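Local coordinates for diguanylate cyclase TpbB (Pseudomonas aeruginosa, PDB 4IOB), which catalyses the condensation of two GTP molecules to cyclic-di-GMP through its cytoplasmic GGDEF domain, in a signalling system important for biofilm formation, at residues 34-39 with 116-121; 52-57 with 75-80; 59-64 with 97-102. One frame throughout, in Å; residues are numbered along the deposited sequence. Where two conformers were deposited one is given.

Contact 1: 34-39 with 116-121; sequences DSDRFK and STSLTI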
ATOM      1  N   ASP A  34      -2.775  -3.325  -3.410  1.00 36.62           N
ATOM      2  CA  ASP A  34      -2.805  -4.549  -4.199  1.00 40.18           C
ATOM      3  C   ASP A  34      -2.786  -4.214  -5.684  1.00 41.67           C
ATOM      4  O   ASP A  34      -3.716  -3.592  -6.199  1.00 41.96           O
ATOM      5  CB  ASP A  34      -4.046  -5.383  -3.870  1.00 42.51           C
ATOM      6  CG  ASP A  34      -3.925  -6.820  -4.346  1.00 44.11           C
ATOM      7  OD1 ASP A  34      -4.375  -7.115  -5.475  1.00 46.25           O
ATOM      8  OD2 ASP A  34      -3.367  -7.651  -3.597  1.00 46.37           O
ATOM      9  N   SER A  35      -1.723  -4.617  -6.371  1.00 44.76           N
ATOM     10  CA  SER A  35      -1.645  -4.415  -7.811  1.00 48.48           C
ATOM     11  C   SER A  35      -2.861  -5.045  -8.480  1.00 51.33           C
ATOM     12  O   SER A  35      -3.208  -6.192  -8.198  1.00 52.74           O
ATOM     13  CB  SER A  35      -0.359  -5.018  -8.374  1.00 50.43           C
ATOM     14  OG  SER A  35      -0.375  -5.009  -9.792  1.00 56.39           O
ATOM     15  N   ASP A  36      -3.505  -4.292  -9.365  1.00 54.12           N
ATOM     16  CA  ASP A  36      -4.712  -4.766 -10.036  1.00 56.87           C
ATOM     17  C   ASP A  36      -4.413  -5.820 -11.099  1.00 59.75           C
ATOM     18  O   ASP A  36      -3.454  -5.694 -11.861  1.00 56.99           O
ATOM     19  CB  ASP A  36      -5.472  -3.595 -10.662  1.00 56.99           C
ATOM     20  CG  ASP A  36      -6.146  -2.716  -9.627  1.00 57.51           C
ATOM     21  OD1 ASP A  36      -6.226  -3.132  -8.452  1.00 57.58           O
ATOM     22  OD2 ASP A  36      -6.600  -1.612  -9.991  1.00 57.72           O
ATOM     23  N   ARG A  37      -5.245  -6.857 -11.144  1.00 61.29           N
ATOM     24  CA  ARG A  37      -5.138  -7.888 -12.174  1.00 62.26           C
ATOM     25  C   ARG A  37      -3.712  -8.413 -12.306  1.00 61.06           C
ATOM     26  O   ARG A  37      -3.157  -8.444 -13.405  1.00 60.56           O
ATOM     27  CB  ARG A  37      -5.600  -7.334 -13.525  1.00 63.20           C
ATOM     28  N   PHE A  38      -3.123  -8.826 -11.192  1.00 59.25           N
ATOM     29  CA  PHE A  38      -1.748  -9.313 -11.197  1.00 57.05           C
ATOM     30  C   PHE A  38      -1.636 -10.704 -11.818  1.00 58.26           C
ATOM     31  O   PHE A  38      -0.728 -10.969 -12.606  1.00 55.25           O
ATOM     32  CB  PHE A  38      -1.173  -9.315  -9.780  1.00 54.34           C
ATOM     33  CG  PHE A  38       0.280  -9.692  -9.715  1.00 54.89           C
ATOM     34  CD1 PHE A  38       1.224  -8.984 -10.440  1.00 55.39           C
ATOM     35  CD2 PHE A  38       0.702 -10.747  -8.923  1.00 54.67           C
ATOM     36  CE1 PHE A  38       2.562  -9.326 -10.383  1.00 56.08           C
ATOM     37  CE2 PHE A  38       2.038 -11.093  -8.860  1.00 56.36           C
ATOM     38  CZ  PHE A  38       2.971 -10.382  -9.592  1.00 56.45           C
ATOM     39  N   LYS A  39      -2.565 -11.586 -11.462  1.00 61.46           N
ATOM     40  CA  LYS A  39      -2.545 -12.962 -11.949  1.00 61.51           C
ATOM     41  C   LYS A  39      -2.583 -13.038 -13.473  1.00 60.41           C
ATOM     42  O   LYS A  39      -1.771 -13.729 -14.088  1.00 60.07           O
ATOM     43  CB  LYS A  39      -3.708 -13.762 -11.360  1.00 63.35           C
ATOM     44  CG  LYS A  39      -3.756 -15.209 -11.824  1.00 66.84           C
ATOM     45  CD  LYS A  39      -5.013 -15.909 -11.335  1.00 70.01           C
ATOM     46  CE  LYS A  39      -5.062 -17.352 -11.811  1.00 71.44           C
ATOM     47  NZ  LYS A  39      -3.930 -18.154 -11.267  1.00 71.80           N
ATOM     48  N   SER A 116      -0.112  -1.570 -18.511  1.00 49.17           N
ATOM     49  CA  SER A 116      -0.853  -0.623 -17.690  1.00 52.35           C
ATOM     50  C   SER A 116      -1.614  -1.343 -16.584  1.00 53.15           C
ATOM     51  O   SER A 116      -2.411  -2.242 -16.851  1.00 53.22           O
ATOM     52  CB  SER A 116      -1.818   0.195 -18.551  1.00 51.72           C
ATOM     53  OG  SER A 116      -1.114   0.970 -19.506  1.00 53.80           O
ATOM     54  N   THR A 117      -1.362  -0.945 -15.342  1.00 53.57           N
ATOM     55  CA  THR A 117      -2.016  -1.564 -14.196  1.00 55.20           C
ATOM     56  C   THR A 117      -2.545  -0.515 -13.225  1.00 54.17           C
ATOM     57  O   THR A 117      -2.174   0.655 -13.295  1.00 53.66           O
ATOM     58  CB  THR A 117      -1.061  -2.511 -13.444  1.00 57.11           C
ATOM     59  OG1 THR A 117       0.096  -1.784 -13.014  1.00 59.18           O
ATOM     60  CG2 THR A 117      -0.628  -3.657 -14.345  1.00 56.38           C
ATOM     61  N   SER A 118      -3.415  -0.947 -12.319  1.00 52.77           N
ATOM     62  CA  SER A 118      -3.982  -0.055 -11.318  1.00 50.02           C
ATOM     63  C   SER A 118      -3.630  -0.535  -9.917  1.00 47.95           C
ATOM     64  O   SER A 118      -3.285  -1.700  -9.718  1.00 47.42           O
ATOM     65  CB  SER A 118      -5.501   0.031 -11.477  1.00 50.99           C
ATOM     66  OG  SER A 118      -5.853   0.493 -12.769  1.00 54.51           O
ATOM     67  N   LEU A 119      -3.715   0.369  -8.947  1.00 45.03           N
ATOM     68  CA  LEU A 119      -3.440   0.023  -7.559  1.00 43.59           C
ATOM     69  C   LEU A 119      -4.688   0.158  -6.695  1.00 43.69           C
ATOM     70  O   LEU A 119      -5.318   1.214  -6.655  1.00 45.08           O
ATOM     71  CB  LEU A 119      -2.313   0.893  -6.997  1.00 41.88           C
ATOM     72  CG  LEU A 119      -0.899   0.579  -7.488  1.00 41.76           C
ATOM     73  CD1 LEU A 119       0.110   1.521  -6.851  1.00 41.91           C
ATOM     74  CD2 LEU A 119      -0.541  -0.870  -7.196  1.00 41.58           C
ATOM     75  N   THR A 120      -5.043  -0.924  -6.010  1.00 39.80           N
ATOM     76  CA  THR A 120      -6.157  -0.905  -5.075  1.00 36.68           C
ATOM     77  C   THR A 120      -5.623  -0.747  -3.658  1.00 35.84           C
ATOM     78  O   THR A 120      -4.801  -1.543  -3.205  1.00 36.72           O
ATOM     79  CB  THR A 120      -6.993  -2.193  -5.166  1.00 36.52           C
ATOM     80  OG1 THR A 120      -7.500  -2.341  -6.498  1.00 37.22           O
ATOM     81  CG2 THR A 120      -8.157  -2.144  -4.188  1.00 36.51           C
ATOM     82  N   ILE A 121      -6.091   0.284  -2.962  1.00 34.11           N
ATOM     83  CA  ILE A 121      -5.569   0.600  -1.637  1.00 32.21           C
ATOM     84  C   ILE A 121      -6.646   0.584  -0.557  1.00 32.17           C
ATOM     85  O   ILE A 121      -7.734   1.130  -0.740  1.00 32.83           O
ATOM     86  CB  ILE A 121      -4.870   1.973  -1.624  1.00 31.42           C
ATOM     87  CG1 ILE A 121      -3.839   2.058  -2.751  1.00 30.42           C
ATOM     88  CG2 ILE A 121      -4.217   2.227  -0.275  1.00 31.84           C
ATOM     89  CD1 ILE A 121      -3.164   3.407  -2.860  1.00 30.61           C
TER
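D34 faces T120 as a hydrogen-bonded antiparallel pair, joining strands 27-35 and 119-126 of the central sheet of the GGDEF domain. Two backbone bonds close the pair. D34 N bonds to T120 O at 2.7 Å, and T120 N to D34 O at 3.0 Å. Past the strand end the ladder gains one more rung, D36 N to S118 O at 2.6 Å, which ties the turn after S35, a magnesium ligand, to the residues leading into strand 119-126.

T120 can be followed outward from the sheet. Its CB lies 3.7 Å from D34 O and close to the carboxylate of D36. OG1 stands beside its own backbone N (chi1 -59°), which carries it toward D36, whose side chain crosses at about a right angle. There OG1 donates to D36 OD1; the modelled bond is very short, so its exact length is doubtful. OG1 also has a second partner, G153 N. The methyl CG2, anti to the backbone N, belongs to the face that packs on helix 133-150.

S35 and L119 form the next, non-hydrogen-bonded pair, and their side chains leave the sheet by the other face, where L119 meets I99 of helix 89-102. L119 also leans back over the partner strand, its CD2 methyl lying 3.8 Å from S35 CA.

Contact 2: 52-57 with 75-80; sequences TVLVNI and GGDEFA
L54 and F79 bury the most surface here: one reaches from helix 47-62 toward the turn, the other from strand 78-86 toward the helix. The L54 CA-CB bond runs along the gap rather than across it, but the branched tip swings over to the turn. Its CD2 methyl lies 3.6 Å from G76 O and, on the strand side, 4.1 Å from F79 CZ. Elsewhere the same leucine touches F38 and R73.

F79 points at the helix. With CG beside the backbone N (chi1 -61°) and the ring turned about perpendicular to the CA-CB-CG plane (chi2 -85°), the CE2-CZ side of the ring leads toward helix 47-62. CZ comes within 3.9 Å of L54 O, and CE2 within 3.7 Å of I57 CG2. Both helix atoms approach the ring obliquely. I57, one turn after L54, offers this methyl because CG2 is its branch anti to the backbone N; the ring thus meets two successive turns of the helix.

No hydrogen bond crosses between the segments, and the turn holds its own shape. E78 N bonds to G75 O at 3.0 Å, closing a type II' turn in which G76 takes the positive phi of 57° that suits glycine. Residues 75-79 are the GGDEF signature itself: a beta-hairpin turn that brings D77, a magnesium ligand and predicted proton acceptor, to the active site of a diguanylate cyclase, while the last residue of the motif, F79, packs inward against helix 47-62.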
ATOM      1  N   THR A  52       9.217  -7.548 -12.864  1.00 33.26           N
ATOM      2  CA  THR A  52       9.548  -6.240 -13.412  1.00 32.80           C
ATOM      3  C   THR A  52       8.475  -5.220 -13.048  1.00 33.83           C
ATOM      4  O   THR A  52       8.773  -4.050 -12.812  1.00 36.12           O
ATOM      5  CB  THR A  52       9.706  -6.291 -14.943  1.00 31.38           C
ATOM      6  OG1 THR A  52      10.712  -7.250 -15.290  1.00 31.43           O
ATOM      7  CG2 THR A  52      10.106  -4.928 -15.483  1.00 30.88           C
ATOM      8  N   VAL A  53       7.226  -5.673 -13.000  1.00 32.96           N
ATOM      9  CA  VAL A  53       6.114  -4.801 -12.643  1.00 33.71           C
ATOM     10  C   VAL A  53       6.138  -4.461 -11.157  1.00 34.50           C
ATOM     11  O   VAL A  53       5.964  -3.304 -10.774  1.00 36.97           O
ATOM     12  CB  VAL A  53       4.757  -5.433 -13.002  1.00 33.84           C
ATOM     13  CG1 VAL A  53       3.616  -4.569 -12.485  1.00 33.98           C
ATOM     14  CG2 VAL A  53       4.646  -5.629 -14.506  1.00 34.10           C
ATOM     15  N   LEU A  54       6.356  -5.473 -10.322  1.00 32.67           N
ATOM     16  CA  LEU A  54       6.454  -5.262  -8.882  1.00 31.80           C
ATOM     17  C   LEU A  54       7.555  -4.260  -8.560  1.00 31.00           C
ATOM     18  O   LEU A  54       7.337  -3.299  -7.821  1.00 30.43           O
ATOM     19  CB  LEU A  54       6.716  -6.583  -8.155  1.00 31.28           C
ATOM     20  CG  LEU A  54       5.563  -7.588  -8.123  1.00 31.08           C
ATOM     21  CD1 LEU A  54       5.943  -8.812  -7.306  1.00 29.36           C
ATOM     22  CD2 LEU A  54       4.305  -6.938  -7.567  1.00 31.00           C
ATOM     23  N   VAL A  55       8.739  -4.489  -9.118  1.00 31.16           N
ATOM     24  CA  VAL A  55       9.865  -3.587  -8.919  1.00 31.35           C
ATOM     25  C   VAL A  55       9.463  -2.158  -9.261  1.00 31.19           C
ATOM     26  O   VAL A  55       9.632  -1.244  -8.452  1.00 30.35           O
ATOM     27  CB  VAL A  55      11.074  -3.994  -9.782  1.00 31.37           C
ATOM     28  CG1 VAL A  55      12.213  -3.002  -9.600  1.00 30.90           C
ATOM     29  CG2 VAL A  55      11.526  -5.404  -9.434  1.00 31.80           C
ATOM     30  N   ASN A  56       8.929  -1.971 -10.463  1.00 31.35           N
ATOM     31  CA  ASN A  56       8.480  -0.654 -10.903  1.00 31.39           C
ATOM     32  C   ASN A  56       7.448  -0.054  -9.954  1.00 30.67           C
ATOM     33  O   ASN A  56       7.504   1.135  -9.634  1.00 29.90           O
ATOM     34  CB  ASN A  56       7.921  -0.726 -12.326  1.00 31.45           C
ATOM     35  CG  ASN A  56       9.013  -0.818 -13.375  1.00 32.76           C
ATOM     36  OD1 ASN A  56       8.937  -1.840 -14.222  1.00 32.84           O
ATOM     37  ND2 ASN A  56       9.912   0.021 -13.428  1.00 33.37           N
ATOM     38  N   ILE A  57       6.509  -0.880  -9.505  1.00 29.68           N
ATOM     39  CA  ILE A  57       5.491  -0.439  -8.561  1.00 29.47           C
ATOM     40  C   ILE A  57       6.124  -0.002  -7.243  1.00 29.95           C
ATOM     41  O   ILE A  57       5.699   0.979  -6.635  1.00 29.61           O
ATOM     42  CB  ILE A  57       4.459  -1.546  -8.281  1.00 29.14           C
ATOM     43  CG1 ILE A  57       3.698  -1.901  -9.560  1.00 29.03           C
ATOM     44  CG2 ILE A  57       3.489  -1.108  -7.194  1.00 29.01           C
ATOM     45  CD1 ILE A  57       2.614  -2.936  -9.357  1.00 29.76           C
ATOM     46  N   GLY A  75       4.172  -9.436   0.529  1.00 39.63           N
ATOM     47  CA  GLY A  75       4.367 -10.667  -0.225  1.00 39.31           C
ATOM     48  C   GLY A  75       3.630 -10.666  -1.550  1.00 39.54           C
ATOM     49  O   GLY A  75       2.585 -10.031  -1.692  1.00 40.01           O
ATOM     50  N   GLY A  76       4.183 -11.379  -2.525  1.00 40.27           N
ATOM     51  CA  GLY A  76       3.551 -11.519  -3.829  1.00 39.79           C
ATOM     52  C   GLY A  76       3.273 -10.207  -4.536  1.00 41.34           C
ATOM     53  O   GLY A  76       4.189  -9.550  -5.030  1.00 44.85           O
ATOM     54  N   ASP A  77       2.002  -9.823  -4.576  1.00 42.26           N
ATOM     55  CA  ASP A  77       1.582  -8.630  -5.303  0.60 42.22           C
ATOM     56  C   ASP A  77       1.175  -7.496  -4.365  1.00 42.31           C
ATOM     57  O   ASP A  77       0.834  -6.403  -4.815  1.00 42.96           O
ATOM     58  CB  ASP A  77       0.422  -8.970  -6.239  0.60 42.69           C
ATOM     59  CG  ASP A  77      -0.084  -7.765  -7.002  0.60 43.79           C
ATOM     60  OD1 ASP A  77       0.660  -6.767  -7.102  0.60 45.18           O
ATOM     61  OD2 ASP A  77      -1.227  -7.815  -7.505  0.60 44.38           O
ATOM     62  N   GLU A  78       1.214  -7.757  -3.063  1.00 41.15           N
ATOM     63  CA  GLU A  78       0.746  -6.776  -2.086  1.00 41.19           C
ATOM     64  C   GLU A  78       1.863  -6.024  -1.366  1.00 39.84           C
ATOM     65  O   GLU A  78       2.908  -6.592  -1.046  1.00 39.64           O
ATOM     66  CB  GLU A  78      -0.179  -7.446  -1.069  1.00 43.38           C
ATOM     67  CG  GLU A  78      -1.375  -8.141  -1.698  1.00 43.93           C
ATOM     68  CD  GLU A  78      -2.222  -8.878  -0.682  1.00 44.86           C
ATOM     69  OE1 GLU A  78      -1.840  -8.899   0.506  1.00 48.23           O
ATOM     70  OE2 GLU A  78      -3.268  -9.437  -1.073  1.00 46.36           O
ATOM     71  N   PHE A  79       1.624  -4.740  -1.117  1.00 37.74           N
ATOM     72  CA  PHE A  79       2.563  -3.898  -0.385  1.00 35.61           C
ATOM     73  C   PHE A  79       1.879  -3.271   0.825  1.00 35.97           C
ATOM     74  O   PHE A  79       0.660  -3.094   0.837  1.00 37.60           O
ATOM     75  CB  PHE A  79       3.116  -2.795  -1.288  1.00 34.20           C
ATOM     76  CG  PHE A  79       3.874  -3.306  -2.479  1.00 33.67           C
ATOM     77  CD1 PHE A  79       5.214  -3.637  -2.372  1.00 33.65           C
ATOM     78  CD2 PHE A  79       3.249  -3.449  -3.705  1.00 33.17           C
ATOM     79  CE1 PHE A  79       5.916  -4.106  -3.466  1.00 34.18           C
ATOM     80  CE2 PHE A  79       3.944  -3.917  -4.804  1.00 33.19           C
ATOM     81  CZ  PHE A  79       5.280  -4.247  -4.684  1.00 34.39           C
ATOM     82  N   ALA A  80       2.670  -2.937   1.839  1.00 35.45           N
ATOM     83  CA  ALA A  80       2.153  -2.272   3.030  1.00 34.46           C
ATOM     84  C   ALA A  80       2.916  -0.979   3.287  1.00 34.04           C
ATOM     85  O   ALA A  80       4.146  -0.970   3.311  1.00 33.37           O
ATOM     86  CB  ALA A  80       2.249  -3.194   4.236  1.00 34.26           C
TER

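Contact 3: 59-64 with 97-102; sequences MRIRGQ and DNIIAS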
ATOM      1  N   MET A  59       9.060   1.317  -6.752  1.00 33.37           N
ATOM      2  CA  MET A  59       9.654   2.636  -6.934  1.00 35.05           C
ATOM      3  C   MET A  59       8.585   3.720  -6.997  1.00 35.50           C
ATOM      4  O   MET A  59       8.743   4.794  -6.418  1.00 36.11           O
ATOM      5  CB  MET A  59      10.513   2.671  -8.201  1.00 36.24           C
ATOM      6  CG  MET A  59      11.780   1.836  -8.117  1.00 39.15           C
ATOM      7  SD  MET A  59      12.893   2.383  -6.806  0.50 40.14           S
ATOM      8  CE  MET A  59      13.240   4.059  -7.334  0.50 39.72           C
ATOM      9  N   ARG A  60       7.495   3.432  -7.700  1.00 35.16           N
ATOM     10  CA  ARG A  60       6.413   4.398  -7.851  1.00 35.81           C
ATOM     11  C   ARG A  60       5.728   4.695  -6.522  1.00 36.87           C
ATOM     12  O   ARG A  60       5.193   5.785  -6.320  1.00 37.24           O
ATOM     13  CB  ARG A  60       5.396   3.913  -8.887  1.00 35.53           C
ATOM     14  CG  ARG A  60       5.960   3.820 -10.295  1.00 36.03           C
ATOM     15  CD  ARG A  60       4.863   3.636 -11.329  1.00 36.37           C
ATOM     16  NE  ARG A  60       5.391   3.679 -12.689  1.00 36.49           N
ATOM     17  CZ  ARG A  60       4.644   3.608 -13.785  1.00 36.92           C
ATOM     18  NH1 ARG A  60       3.327   3.491 -13.685  1.00 38.00           N
ATOM     19  NH2 ARG A  60       5.212   3.655 -14.982  1.00 35.88           N
ATOM     20  N   ILE A  61       5.748   3.723  -5.616  1.00 37.13           N
ATOM     21  CA  ILE A  61       5.183   3.916  -4.287  1.00 37.86           C
ATOM     22  C   ILE A  61       6.135   4.736  -3.421  1.00 39.00           C
ATOM     23  O   ILE A  61       5.732   5.712  -2.789  1.00 39.23           O
ATOM     24  CB  ILE A  61       4.892   2.573  -3.590  1.00 37.04           C
ATOM     25  CG1 ILE A  61       3.885   1.757  -4.404  1.00 35.89           C
ATOM     26  CG2 ILE A  61       4.375   2.807  -2.179  1.00 36.15           C
ATOM     27  CD1 ILE A  61       3.547   0.416  -3.789  1.00 34.86           C
ATOM     28  N   ARG A  62       7.402   4.335  -3.404  1.00 39.36           N
ATOM     29  CA  ARG A  62       8.415   5.019  -2.611  1.00 40.39           C
ATOM     30  C   ARG A  62       8.593   6.466  -3.056  1.00 41.27           C
ATOM     31  O   ARG A  62       8.755   7.363  -2.228  1.00 43.00           O
ATOM     32  CB  ARG A  62       9.750   4.277  -2.698  1.00 40.23           C
ATOM     33  CG  ARG A  62      10.888   4.954  -1.954  1.00 43.43           C
ATOM     34  CD  ARG A  62      10.610   5.026  -0.461  1.00 46.85           C
ATOM     35  NE  ARG A  62      11.699   5.671   0.267  1.00 48.91           N
ATOM     36  CZ  ARG A  62      11.788   6.982   0.470  1.00 51.48           C
ATOM     37  NH1 ARG A  62      10.848   7.794   0.002  1.00 51.33           N
ATOM     38  NH2 ARG A  62      12.815   7.483   1.144  1.00 49.84           N
ATOM     39  N   GLY A  63       8.565   6.686  -4.365  1.00 41.13           N
ATOM     40  CA  GLY A  63       8.768   8.019  -4.919  1.00 40.63           C
ATOM     41  C   GLY A  63       7.625   8.967  -4.616  1.00 41.41           C
ATOM     42  O   GLY A  63       7.601  10.099  -5.098  1.00 40.68           O
ATOM     43  N   GLN A  64       6.676   8.504  -3.810  1.00 40.45           N
ATOM     44  CA  GLN A  64       5.507   9.305  -3.479  1.00 39.14           C
ATOM     45  C   GLN A  64       5.349   9.429  -1.969  1.00 39.51           C
ATOM     46  O   GLN A  64       4.307   9.865  -1.479  1.00 39.97           O
ATOM     47  CB  GLN A  64       4.250   8.679  -4.083  1.00 40.14           C
ATOM     48  CG  GLN A  64       3.257   9.690  -4.628  1.00 42.78           C
ATOM     49  CD  GLN A  64       3.743  10.341  -5.906  1.00 43.99           C
ATOM     50  OE1 GLN A  64       4.676   9.685  -6.587  1.00 46.51           O
ATOM     51  NE2 GLN A  64       3.290  11.424  -6.278  1.00 44.45           N
ATOM     52  N   ASP A  97      -4.259   8.905  -3.164  1.00 40.51           N
ATOM     53  CA  ASP A  97      -4.626   9.469  -4.456  1.00 39.79           C
ATOM     54  C   ASP A  97      -3.393   9.612  -5.338  1.00 39.41           C
ATOM     55  O   ASP A  97      -3.424   9.293  -6.526  1.00 39.28           O
ATOM     56  CB  ASP A  97      -5.296  10.833  -4.277  1.00 40.06           C
ATOM     57  CG  ASP A  97      -6.640  10.738  -3.584  1.00 40.87           C
ATOM     58  OD1 ASP A  97      -7.122   9.607  -3.368  1.00 41.01           O
ATOM     59  OD2 ASP A  97      -7.216  11.798  -3.258  1.00 40.93           O
ATOM     60  N   ASN A  98      -2.305  10.093  -4.744  1.00 39.15           N
ATOM     61  CA  ASN A  98      -1.054  10.287  -5.467  1.00 37.89           C
ATOM     62  C   ASN A  98      -0.443   8.969  -5.930  1.00 36.62           C
ATOM     63  O   ASN A  98       0.080   8.873  -7.041  1.00 36.39           O
ATOM     64  CB  ASN A  98      -0.054  11.058  -4.604  1.00 38.52           C
ATOM     65  CG  ASN A  98      -0.574  12.418  -4.182  1.00 38.89           C
ATOM     66  OD1 ASN A  98      -1.614  12.874  -4.659  1.00 39.67           O
ATOM     67  ND2 ASN A  98       0.149  13.075  -3.282  1.00 39.29           N
ATOM     68  N   ILE A  99      -0.511   7.957  -5.072  1.00 34.92           N
ATOM     69  CA  ILE A  99       0.022   6.640  -5.400  1.00 33.72           C
ATOM     70  C   ILE A  99      -0.723   6.028  -6.582  1.00 35.43           C
ATOM     71  O   ILE A  99      -0.112   5.450  -7.481  1.00 36.55           O
ATOM     72  CB  ILE A  99      -0.061   5.681  -4.198  1.00 32.27           C
ATOM     73  CG1 ILE A  99       0.831   6.177  -3.058  1.00 31.37           C
ATOM     74  CG2 ILE A  99       0.339   4.274  -4.612  1.00 32.99           C
ATOM     75  CD1 ILE A  99       0.851   5.259  -1.855  1.00 30.10           C
ATOM     76  N   ILE A 100      -2.045   6.158  -6.575  1.00 34.81           N
ATOM     77  CA  ILE A 100      -2.874   5.621  -7.646  1.00 34.25           C
ATOM     78  C   ILE A 100      -2.697   6.417  -8.935  1.00 35.15           C
ATOM     79  O   ILE A 100      -2.866   5.885 -10.032  1.00 36.39           O
ATOM     80  CB  ILE A 100      -4.364   5.612  -7.258  1.00 33.85           C
ATOM     81  CG1 ILE A 100      -4.598   4.679  -6.067  1.00 33.31           C
ATOM     82  CG2 ILE A 100      -5.223   5.193  -8.441  1.00 33.51           C
ATOM     83  CD1 ILE A 100      -6.038   4.629  -5.606  1.00 33.94           C
ATOM     84  N   ALA A 101      -2.352   7.692  -8.794  1.00 35.33           N
ATOM     85  CA  ALA A 101      -2.170   8.569  -9.944  1.00 36.79           C
ATOM     86  C   ALA A 101      -0.823   8.337 -10.623  1.00 39.48           C
ATOM     87  O   ALA A 101      -0.650   8.651 -11.799  1.00 41.28           O
ATOM     88  CB  ALA A 101      -2.311  10.026  -9.528  1.00 35.48           C
ATOM     89  N   SER A 102       0.127   7.785  -9.875  1.00 41.83           N
ATOM     90  CA  SER A 102       1.453   7.505 -10.415  1.00 44.49           C
ATOM     91  C   SER A 102       1.444   6.236 -11.261  1.00 48.35           C
ATOM     92  O   SER A 102       2.351   6.005 -12.061  1.00 50.18           O
ATOM     93  CB  SER A 102       2.478   7.374  -9.287  1.00 43.70           C
ATOM     94  OG  SER A 102       2.220   6.228  -8.495  1.00 44.26           O
TER
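I61 and I99 provide the apolar part of this helix-helix contact, I61 CG2 lying 4.3 Å from I99 CD1. Both side chains slant down to the central sheet: I61 onto I33, F79 and V81, I99 onto I33, L119 and I121. The two isoleucines therefore meet above the strands and share I33 beneath them.

A second packing patch involves the aliphatic parts of polar side chains. Just past the end of helix 47-62, Q64 bends at chi2 (72°) and lays its CG 3.6 Å from N98 CB. The two side chains cross at about a right angle. Q64 CB also rests 4.4 Å from I99 CG1.

Polar groups gather at the other end of the contact, round R60 and S102. The arginine chain is extended from CG to NE and passes along the end of segment 97-102, its CD 3.5 Å from S102 O. Its guanidinium is held beyond the two segments, NH1 by A105 O and NH2 by P106 O, which links helix 47-62 to the chain following helix 89-102. S102 has its OG between the backbone N and carbonyl carbon (chi1 67°), from where it donates to I99 O, three residues back, at 2.7 Å. R60 CB packs 3.9 Å from that hydroxyl oxygen. Two helices lying side by side over one face of the sheet, with helix 133-150 on the opposite face, are a feature of the alpha+beta fold that GGDEF domains share with nucleotide cyclases.

Contacts 1 and 2 meet at the end of the central strands, where the active site lies, their centres 9 Å apart. Strands 27-35 and 78-86 are neighbours there, which brings the two magnesium ligands S35 and D77 side by side. Contact 3 lies in the helix layer over the sheet, its centre 13 Å from that of contact 1 and 12 Å from that of contact 2. The hydrophobic core joins all three: L119 CD1 lies 3.6 Å from I99 CG2, and F79 CD2 3.9 Å from I61 CD1. Helix 47-62 serves contacts 2 and 3. Contact 3 is removed from the metal site, the I61 side chain being about 8 Å, between nearest atoms, from those of S35 and D77.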